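Local structure of carboxyl esterase NP (Bacillus subtilis, 4CCW) at residues Glu179-Trp184 with Lys198-Gly203; Gly90-Ser95 with Val204-Gly209; Leu59-Gly62 with Ser66-Met69; Trp184-Thr187 with Val191-Pro194; Gln19-Ser24 with Gln43-Ala48. The protein catalyses the hydrolysis of carboxylic esters to an alcohol and a carboxylate, as an alpha/beta hydrolase named for its action on naproxen esters. One frame throughout, in Å; residues are numbered along the deposited sequence.

Overall arrangement
Contacts 1, 3 and 5 are buried, contact 2 is only partly so, and contact 4 has a buried centre with V191 exposed at its margin. Contacts 1 and 4 both use helix 177-185 and are apolar across the interface; contact 1 borders the ligand pocket through F181, and contact 4 closes the turn after the helix. Contact 2 takes up the end of helix 194-205, whose earlier turns serve contact 1, and relies on a lysine bound to main-chain oxygens. Contact 3, its centre about 5 Å from the centre of the chain, combines a histidine ring, sulfur and water. Contact 5 joins helix 12-24 to the same sheet as contact 3 through aromatic groups.

Contact 1 of 5, residues Glu179-Trp184 with Lys198-Gly203; sequences EKFLNW and KQFQAG
One residue before F200, which reaches across to F181 and L182, the amide oxygen OE1 of Q199 is gripped by two hydroxyls, T68 OG1 and S24 OG. Its partner NE2 bonds S66 OG and Y17 OH, so the flat amide is fixed in its rotation and a glutamine, donor and acceptor at once, suits this buried place. F200 leaves the helix on another side and meets helix 177-185 through carbon alone. CZ of F200 lies 4.1 Å from both F181 CD2 and F181 CE2, so a single ring atom meets that bond obliquely. The planes stand at 34° with the centroids 6.0 Å apart, a slanted meeting of rings. Both phenylalanines carry CG anti to the backbone N (chi1 -179° in F181, 173° in F200), which extends each ring from its helix into the space between. Farther back along the F200 ring, CD2 is approached by L182 CD1 at 4.3 Å. The F200 ring also pairs edge-to-face with F65. F181 belongs to the pocket that holds (2-hydroxyethoxy)acetic acid; a touch made by carbon alone implies that its apolar surroundings continue behind the pocket, consistent with a site for the apolar part of an ester.

Contact 2 of 5, residues Gly90-Ser95 with Val204-Gly209; sequences GDKNKS and VMWQDG
K92 bends its long side chain around to the main chain of W206. From CB the chain runs to CG, set anti to the backbone N (chi1 -164°), and then turns at each of the next three bonds, a curl that brings its far end to the partner. CD lies against the indole, 3.6 Å from W206 CE3, an aliphatic carbon set obliquely against the six-membered ring. CE comes within 3.3 Å of W206 O. At the tip NZ donates to W206 O at 3.0 Å, with a C=O...N angle of 153°, and also to G203 O. W206 is the first residue to leave helical geometry after helix 194-205, so the ammonium sits at the C-terminal end of that helix, where carbonyls lack the amides of a further turn and the helix dipole would tend to welcome a positive charge. A methionine in place of K92 would probably leave these two carbonyl oxygens without their charged donor and the end of the helix less firmly tied to loop 90-95. The carbonyl of N93 faces the indole edge, its O 4.0 Å from W206 CZ3 and near the ring plane. Within the loop, N93 OD1 accepts from S95 N at 2.9 Å, an Asx turn.

Contact 3 of 5, residues Leu59-Gly62 with Ser66-Met69; sequences LLHG and SSTM
The imidazole of H61 has the backbone of S66 spread over one face, with S66 CA 3.7 Å above the ring and over its centre. At the edge, ND1 donates in the ring plane to G62 O at 2.8 Å, almost straight at 177°, although it reaches that oxygen from above the carbonyl plane; NE2 is hydrogen-bonded to I88 N. With both nitrogens engaged the ring cannot readily flip. Its CG takes the crowded position between backbone N and carbonyl carbon (chi1 59°), which folds the ring back over S66; CB is 3.1 Å from S66 O. A water at the ring edge draws the segments together, giving a hydrogen to S67 OG (2.8 Å), which is bonded to D87 OD1, and weakly bridging L59 O and H61 N. M69 bends at its last torsion so that SD accepts, weakly but straight, from G62 N at 3.3 Å. A methionine can bury an apolar chain here and still offer its sulfur as a weak acceptor to the amide. This His-Gly sequence leaving strand 56-60 is characteristic of the alpha/beta hydrolase fold, where the loop that follows, here including pocket residues A63 and L64, probably contributes to the oxyanion hole.

Contact 4 of 5, residues Trp184-Thr187 with Val191-Pro194; sequences WMMT and VLHP
M186 is the first residue past helix 177-185 to leave helical geometry, its backbone swinging to an extended conformation (phi -125°, psi 131°), and the chain returns so that the CA atoms of M186 and V191 come within 8.8 Å. No hydrogen bond joins the two segments; side chains span the gap. M186 does the reaching. CG lies beside the backbone N, anti to the carbonyl carbon; the chain is then extended from CA to SD and bends at the last bond (chi3 65°), turning the methyl toward the other segment. CE meets V191 CG2 at 3.4 Å, tighter than carbon atoms usually pack, while L192 CG is 3.9 Å from the same methyl. The sulfur packs against L192, the two side chains crossing at a slant, with M186 SD 3.7 Å from L192 CD1, so both SD and CE touch the leucine. A methionine suits this task: long, unbranched and flexible, it can lay a soft sulfur and a methyl against two different branched neighbours. V191 closes the margin on the exposed side and L192 the buried one. Just beyond, H193 is the N-cap of helix 194-205, its ND1 bonded to I195 N, and P194 rests CD on one face of the imidazole. The contact therefore closes the turn between helices 177-185 and 194-205, which lie in the insertion between strands 146-152 and 236-241, the usual place of the cap in this fold. M186 and V191 also touch E278, and L192 touches M277, on helix 275-278, close after H273.

Contact 5 of 5, residues Gln19-Ser24 with Gln43-Ala48; sequences QTYNES and QTHVIA
H45 is the first residue along segment 43-48 to reach helix 19-24, where it meets the end of Y21. CG stands opposite the backbone N in both residues (chi1 -170° for H45, -174° for Y21), so the side chains extend toward each other from opposite directions. The ring planes are perpendicular, at 90°, with centroids 5.4 Å apart. The phenol end lies by the imidazole: Y21 OH is 3.2 Å from H45 ND1, and Y21 CE1 is 3.9 Å from H45 CE1. The tyrosine hydroxyl is bonded to D87 OD2, and the H45 ring meets Y36 edge-to-face. V46 turns away, as the alternation of a strand requires. I47 comes back to the helix side and sets its CD1 3.7 Å from Y21 OH, an apolar neighbour of the polar group, apt for a beta-branched residue in a buried strand. A phenylalanine in place of Y21 would probably leave D87 OD2 without this hydroxyl partner. Within the helix, Q19 NE2 bonds E23 OE2 at 2.9 Å. The tyrosine thus spans the gap between a helix and the sheet, held among S66, T68 and K94. Strand 42-49 runs antiparallel to both strands 32-39 and 82-86, as the second strand of an alpha/beta hydrolase sheet does, and helix 12-24, preceding strand 32-39 in the chain, packs against strand 42-49 through Y21.

Contact 1 of 5, residues Glu179-Trp184 with Lys198-Gly203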
# COMPACT_ATOMS: atom_id res chain seq x y z
N GLU A 179 13.97 -1.74 14.84
CA GLU A 179 13.45 -1.12 16.05
C GLU A 179 13.46 0.41 15.98
O GLU A 179 12.51 1.05 16.42
CB GLU A 179 14.26 -1.60 17.26
CG GLU A 179 13.70 -1.14 18.59
CD GLU A 179 14.53 -1.61 19.76
OE1 GLU A 179 14.36 -2.78 20.18
OE2 GLU A 179 15.35 -0.82 20.27
N LYS A 180 14.54 0.97 15.45
CA LYS A 180 14.67 2.42 15.25
C LYS A 180 13.57 2.93 14.33
O LYS A 180 12.92 3.93 14.63
CB LYS A 180 16.02 2.77 14.64
CG LYS A 180 17.24 2.43 15.47
CD LYS A 180 17.66 3.56 16.38
CE LYS A 180 19.08 3.34 16.88
NZ LYS A 180 19.44 4.25 18.00
N PHE A 181 13.40 2.26 13.19
CA PHE A 181 12.38 2.64 12.21
C PHE A 181 10.99 2.66 12.84
O PHE A 181 10.26 3.65 12.74
CB PHE A 181 12.45 1.67 11.02
CG PHE A 181 11.45 1.96 9.93
CD1 PHE A 181 11.79 2.80 8.87
CD2 PHE A 181 10.21 1.34 9.92
CE1 PHE A 181 10.88 3.05 7.85
CE2 PHE A 181 9.30 1.58 8.90
CZ PHE A 181 9.64 2.43 7.86
N LEU A 182 10.63 1.58 13.53
CA LEU A 182 9.28 1.44 14.09
C LEU A 182 8.97 2.42 15.23
O LEU A 182 7.87 2.97 15.31
CB LEU A 182 9.01 -0.02 14.48
CG LEU A 182 8.85 -0.99 13.30
CD1 LEU A 182 8.71 -2.42 13.80
CD2 LEU A 182 7.68 -0.61 12.39
N ASN A 183 9.96 2.67 16.09
CA ASN A 183 9.80 3.62 17.18
C ASN A 183 9.66 5.05 16.67
O ASN A 183 8.96 5.88 17.26
CB ASN A 183 10.96 3.50 18.17
CG ASN A 183 10.97 2.16 18.90
OD1 ASN A 183 10.03 1.36 18.78
ND2 ASN A 183 12.02 1.91 19.67
N TRP A 184 10.34 5.33 15.56
CA TRP A 184 10.23 6.61 14.89
C TRP A 184 8.88 6.78 14.26
O TRP A 184 8.23 7.81 14.44
CB TRP A 184 11.33 6.74 13.85
CG TRP A 184 11.20 7.90 12.90
CD1 TRP A 184 11.35 9.26 13.18
CD2 TRP A 184 10.94 7.84 11.45
NE1 TRP A 184 11.20 10.02 12.04
CE2 TRP A 184 10.95 9.23 10.97
CE3 TRP A 184 10.70 6.81 10.53
CZ2 TRP A 184 10.73 9.55 9.63
CZ3 TRP A 184 10.47 7.15 9.19
CH2 TRP A 184 10.49 8.49 8.75
N LYS A 198 7.57 -9.93 13.05
CA LYS A 198 8.50 -11.00 12.67
C LYS A 198 8.64 -11.11 11.16
O LYS A 198 9.75 -11.30 10.66
CB LYS A 198 8.07 -12.36 13.25
CG LYS A 198 8.55 -12.62 14.67
CD LYS A 198 8.22 -14.05 15.09
CE LYS A 198 8.81 -14.40 16.45
NZ LYS A 198 8.83 -15.87 16.69
N GLN A 199 7.52 -10.98 10.44
CA GLN A 199 7.53 -10.99 8.98
C GLN A 199 8.26 -9.77 8.41
O GLN A 199 9.03 -9.88 7.45
CB GLN A 199 6.10 -11.08 8.42
CG GLN A 199 6.04 -11.09 6.89
CD GLN A 199 4.67 -10.75 6.33
OE1 GLN A 199 3.69 -10.67 7.06
NE2 GLN A 199 4.61 -10.56 5.03
N PHE A 200 7.99 -8.61 8.98
CA PHE A 200 8.62 -7.38 8.52
C PHE A 200 10.14 -7.49 8.69
O PHE A 200 10.90 -7.16 7.77
CB PHE A 200 8.04 -6.16 9.26
CG PHE A 200 8.74 -4.87 8.97
CD1 PHE A 200 8.67 -4.30 7.70
CD2 PHE A 200 9.46 -4.21 9.96
CE1 PHE A 200 9.31 -3.10 7.42
CE2 PHE A 200 10.10 -3.01 9.69
CZ PHE A 200 10.03 -2.45 8.41
N GLN A 201 10.57 -7.99 9.84
CA GLN A 201 11.98 -8.23 10.11
C GLN A 201 12.60 -9.20 9.09
O GLN A 201 13.70 -8.95 8.58
CB GLN A 201 12.17 -8.77 11.54
CG GLN A 201 11.70 -7.81 12.63
CD GLN A 201 12.02 -8.30 14.04
OE1 GLN A 201 11.38 -9.23 14.55
NE2 GLN A 201 12.99 -7.67 14.68
N ALA A 202 11.88 -10.29 8.81
CA ALA A 202 12.40 -11.32 7.90
C ALA A 202 12.52 -10.75 6.49
O ALA A 202 13.46 -11.07 5.75
CB ALA A 202 11.55 -12.59 7.94
N GLY A 203 11.59 -9.87 6.14
CA GLY A 203 11.65 -9.15 4.88
C GLY A 203 12.91 -8.33 4.76
O GLY A 203 13.60 -8.40 3.74

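Contact 2 of 5, residues Gly90-Ser95 with Val204-Gly209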
# COMPACT_ATOMS: atom_id res chain seq x y z
N GLY A 90 7.70 -5.93 -7.34
CA GLY A 90 9.02 -5.36 -7.04
C GLY A 90 9.30 -5.06 -5.57
O GLY A 90 10.46 -4.86 -5.19
N ASP A 91 8.25 -5.02 -4.75
CA ASP A 91 8.39 -4.72 -3.31
C ASP A 91 8.60 -6.03 -2.53
O ASP A 91 8.42 -7.12 -3.07
CB ASP A 91 7.16 -3.94 -2.80
CG ASP A 91 7.38 -3.30 -1.44
OD1 ASP A 91 8.54 -3.02 -1.06
OD2 ASP A 91 6.39 -3.08 -0.72
N LYS A 92 9.02 -5.91 -1.27
CA LYS A 92 9.31 -7.07 -0.43
C LYS A 92 8.03 -7.80 -0.00
O LYS A 92 7.36 -7.41 0.96
CB LYS A 92 10.16 -6.64 0.79
CG LYS A 92 10.86 -7.79 1.52
CD LYS A 92 11.99 -8.43 0.71
CE LYS A 92 13.07 -7.44 0.29
NZ LYS A 92 13.82 -6.88 1.44
N ASN A 93 7.71 -8.85 -0.75
CA ASN A 93 6.46 -9.61 -0.62
C ASN A 93 6.50 -10.85 -1.52
O ASN A 93 7.57 -11.25 -1.95
CB ASN A 93 5.24 -8.72 -0.95
CG ASN A 93 5.33 -8.08 -2.32
OD1 ASN A 93 5.69 -8.73 -3.31
ND2 ASN A 93 4.99 -6.78 -2.40
N LYS A 94 5.33 -11.41 -1.82
CA LYS A 94 5.27 -12.67 -2.57
C LYS A 94 5.15 -12.51 -4.09
O LYS A 94 5.22 -13.50 -4.83
CB LYS A 94 4.11 -13.54 -2.05
CG LYS A 94 4.39 -14.31 -0.77
CD LYS A 94 3.33 -15.39 -0.59
CE LYS A 94 3.62 -16.31 0.58
NZ LYS A 94 2.72 -17.51 0.59
N SER A 95 4.97 -11.27 -4.57
CA SER A 95 5.00 -11.03 -6.02
C SER A 95 6.40 -11.18 -6.59
O SER A 95 7.40 -10.89 -5.92
CB SER A 95 4.41 -9.67 -6.36
OG SER A 95 3.02 -9.71 -6.12
N VAL A 204 13.23 -7.58 5.82
CA VAL A 204 14.42 -6.73 5.85
C VAL A 204 15.71 -7.57 5.75
O VAL A 204 16.66 -7.18 5.08
CB VAL A 204 14.44 -5.82 7.09
CG1 VAL A 204 15.77 -5.10 7.22
CG2 VAL A 204 13.29 -4.82 7.02
N MET A 205 15.70 -8.74 6.39
CA MET A 205 16.85 -9.65 6.35
C MET A 205 17.01 -10.34 4.99
O MET A 205 18.10 -10.80 4.65
CB MET A 205 16.78 -10.67 7.50
CG MET A 205 16.92 -10.05 8.89
SD MET A 205 16.49 -11.17 10.25
CE MET A 205 17.17 -10.30 11.65
N TRP A 206 15.93 -10.41 4.21
CA TRP A 206 15.97 -11.00 2.87
C TRP A 206 16.44 -10.00 1.85
O TRP A 206 15.66 -9.19 1.34
CB TRP A 206 14.61 -11.60 2.50
CG TRP A 206 14.56 -12.28 1.16
CD1 TRP A 206 15.59 -12.96 0.50
CD2 TRP A 206 13.40 -12.41 0.26
NE1 TRP A 206 15.17 -13.45 -0.70
CE2 TRP A 206 13.86 -13.17 -0.90
CE3 TRP A 206 12.08 -12.00 0.32
CZ2 TRP A 206 13.02 -13.48 -1.96
CZ3 TRP A 206 11.23 -12.31 -0.76
CH2 TRP A 206 11.70 -13.04 -1.87
N GLN A 207 17.74 -10.06 1.55
CA GLN A 207 18.40 -9.03 0.74
C GLN A 207 19.02 -9.55 -0.55
O GLN A 207 19.48 -8.76 -1.39
CB GLN A 207 19.47 -8.32 1.58
CG GLN A 207 18.91 -7.59 2.80
CD GLN A 207 19.99 -7.02 3.69
OE1 GLN A 207 20.15 -7.45 4.84
NE2 GLN A 207 20.74 -6.06 3.17
N ASP A 208 19.02 -10.87 -0.73
CA ASP A 208 19.66 -11.49 -1.89
C ASP A 208 18.66 -11.95 -2.96
O ASP A 208 19.00 -12.76 -3.83
CB ASP A 208 20.59 -12.64 -1.46
CG ASP A 208 19.90 -13.67 -0.56
OD1 ASP A 208 18.67 -13.60 -0.36
OD2 ASP A 208 20.62 -14.57 -0.05
N GLY A 209 17.44 -11.42 -2.88
CA GLY A 209 16.40 -11.72 -3.87
C GLY A 209 16.40 -10.71 -4.99
O GLY A 209 17.45 -10.19 -5.37

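Contact 3 of 5, residues Leu59-Gly62 with Ser66-Met69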
# COMPACT_ATOMS: atom_id res chain seq x y z
N LEU A 59 -6.85 -3.56 -2.62
CA LEU A 59 -5.99 -3.03 -1.58
C LEU A 59 -4.53 -3.09 -2.01
O LEU A 59 -4.05 -4.11 -2.53
CB LEU A 59 -6.17 -3.82 -0.27
CG LEU A 59 -7.59 -4.09 0.23
CD1 LEU A 59 -7.57 -4.97 1.47
CD2 LEU A 59 -8.34 -2.80 0.49
N LEU A 60 -3.82 -1.99 -1.78
CA LEU A 60 -2.41 -1.89 -2.11
C LEU A 60 -1.68 -1.41 -0.84
O LEU A 60 -1.84 -0.27 -0.41
CB LEU A 60 -2.19 -0.95 -3.29
CG LEU A 60 -2.67 -1.41 -4.68
CD1 LEU A 60 -2.60 -0.26 -5.67
CD2 LEU A 60 -1.87 -2.61 -5.19
N HIS A 61 -0.90 -2.33 -0.27
CA HIS A 61 -0.21 -2.17 1.02
C HIS A 61 0.89 -1.12 1.04
O HIS A 61 1.33 -0.63 -0.01
CB HIS A 61 0.42 -3.51 1.35
CG HIS A 61 1.40 -3.97 0.30
ND1 HIS A 61 2.67 -3.55 0.26
CD2 HIS A 61 1.23 -4.80 -0.81
CE1 HIS A 61 3.30 -4.09 -0.80
NE2 HIS A 61 2.42 -4.86 -1.45
N GLY A 62 1.38 -0.80 2.24
CA GLY A 62 2.53 0.12 2.40
C GLY A 62 3.85 -0.55 2.08
O GLY A 62 3.94 -1.78 2.08
N SER A 66 3.88 -5.83 2.82
CA SER A 66 3.04 -6.82 2.10
C SER A 66 1.53 -6.69 2.35
O SER A 66 1.08 -5.91 3.20
CB SER A 66 3.50 -8.28 2.39
OG SER A 66 2.92 -8.78 3.59
N SER A 67 0.76 -7.50 1.63
CA SER A 67 -0.69 -7.53 1.77
C SER A 67 -1.17 -8.05 3.12
O SER A 67 -2.33 -7.84 3.49
CB SER A 67 -1.29 -8.39 0.66
OG SER A 67 -1.19 -7.73 -0.57
N THR A 68 -0.30 -8.72 3.87
CA THR A 68 -0.68 -9.27 5.16
C THR A 68 -1.02 -8.17 6.18
O THR A 68 -1.63 -8.48 7.22
CB THR A 68 0.42 -10.15 5.77
OG1 THR A 68 1.59 -9.35 6.02
CG2 THR A 68 0.77 -11.32 4.85
N MET A 69 -0.64 -6.92 5.89
CA MET A 69 -0.86 -5.79 6.82
C MET A 69 -2.33 -5.45 7.03
O MET A 69 -2.66 -4.75 7.98
CB MET A 69 -0.11 -4.53 6.38
CG MET A 69 -0.66 -3.85 5.13
SD MET A 69 -0.01 -2.17 4.95
CE MET A 69 -1.08 -1.21 6.02
O HOH W 1 -2.24 -5.12 -0.42

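Contact 4 of 5, residues Trp184-Thr187 with Val191-Pro194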
# COMPACT_ATOMS: atom_id res chain seq x y z
N TRP A 184 10.34 5.33 15.56
CA TRP A 184 10.23 6.61 14.89
C TRP A 184 8.88 6.78 14.26
O TRP A 184 8.23 7.81 14.44
CB TRP A 184 11.33 6.74 13.85
CG TRP A 184 11.20 7.90 12.90
CD1 TRP A 184 11.35 9.26 13.18
CD2 TRP A 184 10.94 7.84 11.45
NE1 TRP A 184 11.20 10.02 12.04
CE2 TRP A 184 10.95 9.23 10.97
CE3 TRP A 184 10.70 6.81 10.53
CZ2 TRP A 184 10.73 9.55 9.63
CZ3 TRP A 184 10.47 7.15 9.19
CH2 TRP A 184 10.49 8.49 8.75
N MET A 185 8.43 5.76 13.52
CA MET A 185 7.19 5.84 12.75
C MET A 185 5.94 5.71 13.63
O MET A 185 4.88 6.21 13.28
CB MET A 185 7.20 4.78 11.65
CG MET A 185 6.00 4.83 10.71
SD MET A 185 6.26 3.83 9.25
CE MET A 185 7.17 5.01 8.26
N MET A 186 6.07 5.02 14.75
CA MET A 186 4.90 4.73 15.58
C MET A 186 5.04 5.20 17.01
O MET A 186 6.05 4.93 17.65
CB MET A 186 4.59 3.24 15.50
CG MET A 186 4.56 2.75 14.06
SD MET A 186 4.04 1.05 13.84
CE MET A 186 2.34 1.16 14.39
N THR A 187 4.02 5.90 17.51
CA THR A 187 3.97 6.32 18.92
C THR A 187 3.95 5.08 19.81
O THR A 187 4.54 5.07 20.89
CB THR A 187 2.73 7.22 19.19
OG1 THR A 187 2.76 8.34 18.29
CG2 THR A 187 2.73 7.74 20.63
N VAL A 191 1.02 -1.77 18.75
CA VAL A 191 -0.25 -1.98 18.06
C VAL A 191 -0.08 -3.02 16.95
O VAL A 191 -1.04 -3.68 16.58
CB VAL A 191 -0.89 -0.68 17.51
CG1 VAL A 191 -1.07 0.36 18.62
CG2 VAL A 191 -0.08 -0.11 16.36
N LEU A 192 1.14 -3.15 16.43
CA LEU A 192 1.47 -4.21 15.46
C LEU A 192 1.57 -5.56 16.14
O LEU A 192 2.19 -5.69 17.20
CB LEU A 192 2.80 -3.91 14.76
CG LEU A 192 3.00 -2.63 13.95
CD1 LEU A 192 4.40 -2.64 13.35
CD2 LEU A 192 1.97 -2.49 12.86
N HIS A 193 0.97 -6.58 15.54
CA HIS A 193 1.08 -7.94 16.05
C HIS A 193 2.52 -8.43 15.95
O HIS A 193 3.18 -8.21 14.92
CB HIS A 193 0.12 -8.87 15.32
CG HIS A 193 -0.14 -10.17 16.04
ND1 HIS A 193 0.73 -11.20 16.03
CD2 HIS A 193 -1.22 -10.58 16.82
CE1 HIS A 193 0.24 -12.22 16.76
NE2 HIS A 193 -0.96 -11.84 17.24
N PRO A 194 3.03 -9.07 17.01
CA PRO A 194 4.39 -9.63 16.99
C PRO A 194 4.68 -10.54 15.78
O PRO A 194 5.81 -10.57 15.30
CB PRO A 194 4.47 -10.42 18.29
CG PRO A 194 3.49 -9.76 19.20
CD PRO A 194 2.37 -9.29 18.32

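Contact 5 of 5, residues Gln19-Ser24 with Gln43-Ala48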
# COMPACT_ATOMS: atom_id res chain seq x y z
N GLN A 19 7.84 -18.21 4.89
CA GLN A 19 7.25 -18.83 6.07
C GLN A 19 6.59 -17.80 7.00
O GLN A 19 5.46 -18.01 7.47
CB GLN A 19 8.30 -19.66 6.83
CG GLN A 19 7.75 -20.41 8.05
CD GLN A 19 6.60 -21.35 7.70
OE1 GLN A 19 6.53 -21.89 6.60
NE2 GLN A 19 5.70 -21.55 8.66
N THR A 20 7.28 -16.70 7.27
CA THR A 20 6.73 -15.63 8.12
C THR A 20 5.49 -14.98 7.51
O THR A 20 4.57 -14.58 8.23
CB THR A 20 7.77 -14.53 8.49
OG1 THR A 20 8.23 -13.86 7.31
CG2 THR A 20 8.96 -15.12 9.27
N TYR A 21 5.48 -14.85 6.19
CA TYR A 21 4.33 -14.30 5.45
C TYR A 21 3.12 -15.20 5.68
O TYR A 21 2.02 -14.71 5.98
CB TYR A 21 4.69 -14.23 3.96
CG TYR A 21 3.67 -13.55 3.07
CD1 TYR A 21 2.41 -14.10 2.85
CD2 TYR A 21 4.00 -12.37 2.41
CE1 TYR A 21 1.49 -13.47 2.02
CE2 TYR A 21 3.10 -11.75 1.57
CZ TYR A 21 1.85 -12.30 1.38
OH TYR A 21 0.97 -11.66 0.56
N ASN A 22 3.32 -16.51 5.56
CA ASN A 22 2.26 -17.48 5.77
C ASN A 22 1.74 -17.46 7.20
O ASN A 22 0.54 -17.60 7.44
CB ASN A 22 2.73 -18.89 5.38
CG ASN A 22 2.92 -19.04 3.88
OD1 ASN A 22 2.46 -18.20 3.10
ND2 ASN A 22 3.59 -20.09 3.46
N GLU A 23 2.64 -17.26 8.16
CA GLU A 23 2.25 -17.17 9.56
C GLU A 23 1.45 -15.91 9.88
O GLU A 23 0.53 -15.94 10.68
CB GLU A 23 3.47 -17.34 10.47
CG GLU A 23 4.04 -18.74 10.37
CD GLU A 23 5.16 -19.03 11.34
OE1 GLU A 23 5.40 -18.20 12.24
OE2 GLU A 23 5.80 -20.09 11.20
N SER A 24 1.79 -14.80 9.22
CA SER A 24 0.99 -13.56 9.34
C SER A 24 -0.43 -13.72 8.78
O SER A 24 -1.35 -13.07 9.26
CB SER A 24 1.68 -12.40 8.64
OG SER A 24 2.82 -11.97 9.35
N GLN A 43 4.55 -12.69 -11.97
CA GLN A 43 3.50 -13.32 -11.17
C GLN A 43 3.21 -12.51 -9.91
O GLN A 43 4.11 -12.25 -9.10
CB GLN A 43 3.87 -14.76 -10.80
CG GLN A 43 4.13 -15.66 -12.01
CD GLN A 43 2.86 -16.10 -12.71
OE1 GLN A 43 1.76 -15.95 -12.20
NE2 GLN A 43 3.02 -16.68 -13.90
N THR A 44 1.94 -12.14 -9.76
CA THR A 44 1.51 -11.21 -8.73
C THR A 44 0.62 -11.93 -7.72
O THR A 44 -0.39 -12.54 -8.08
CB THR A 44 0.75 -10.04 -9.38
OG1 THR A 44 1.65 -9.35 -10.26
CG2 THR A 44 0.23 -9.06 -8.35
N HIS A 45 1.01 -11.87 -6.45
CA HIS A 45 0.30 -12.56 -5.39
C HIS A 45 -0.89 -11.77 -4.93
O HIS A 45 -0.82 -10.54 -4.76
CB HIS A 45 1.27 -12.85 -4.24
CG HIS A 45 0.72 -13.78 -3.20
ND1 HIS A 45 0.18 -13.34 -2.04
CD2 HIS A 45 0.62 -15.16 -3.17
CE1 HIS A 45 -0.25 -14.39 -1.32
NE2 HIS A 45 0.02 -15.50 -2.00
N VAL A 46 -2.02 -12.46 -4.77
CA VAL A 46 -3.28 -11.84 -4.38
C VAL A 46 -3.94 -12.67 -3.29
O VAL A 46 -3.93 -13.91 -3.33
CB VAL A 46 -4.26 -11.71 -5.58
CG1 VAL A 46 -5.54 -10.98 -5.18
CG2 VAL A 46 -3.61 -10.97 -6.74
N ILE A 47 -4.51 -11.97 -2.30
CA ILE A 47 -5.35 -12.58 -1.28
C ILE A 47 -6.79 -12.07 -1.47
O ILE A 47 -7.04 -10.86 -1.38
CB ILE A 47 -4.85 -12.24 0.13
CG1 ILE A 47 -3.37 -12.58 0.27
CG2 ILE A 47 -5.66 -12.98 1.18
CD1 ILE A 47 -2.65 -11.82 1.36
N ALA A 48 -7.73 -12.98 -1.74
CA ALA A 48 -9.13 -12.61 -1.94
C ALA A 48 -9.99 -13.00 -0.74
O ALA A 48 -9.84 -14.09 -0.19
CB ALA A 48 -9.69 -13.24 -3.21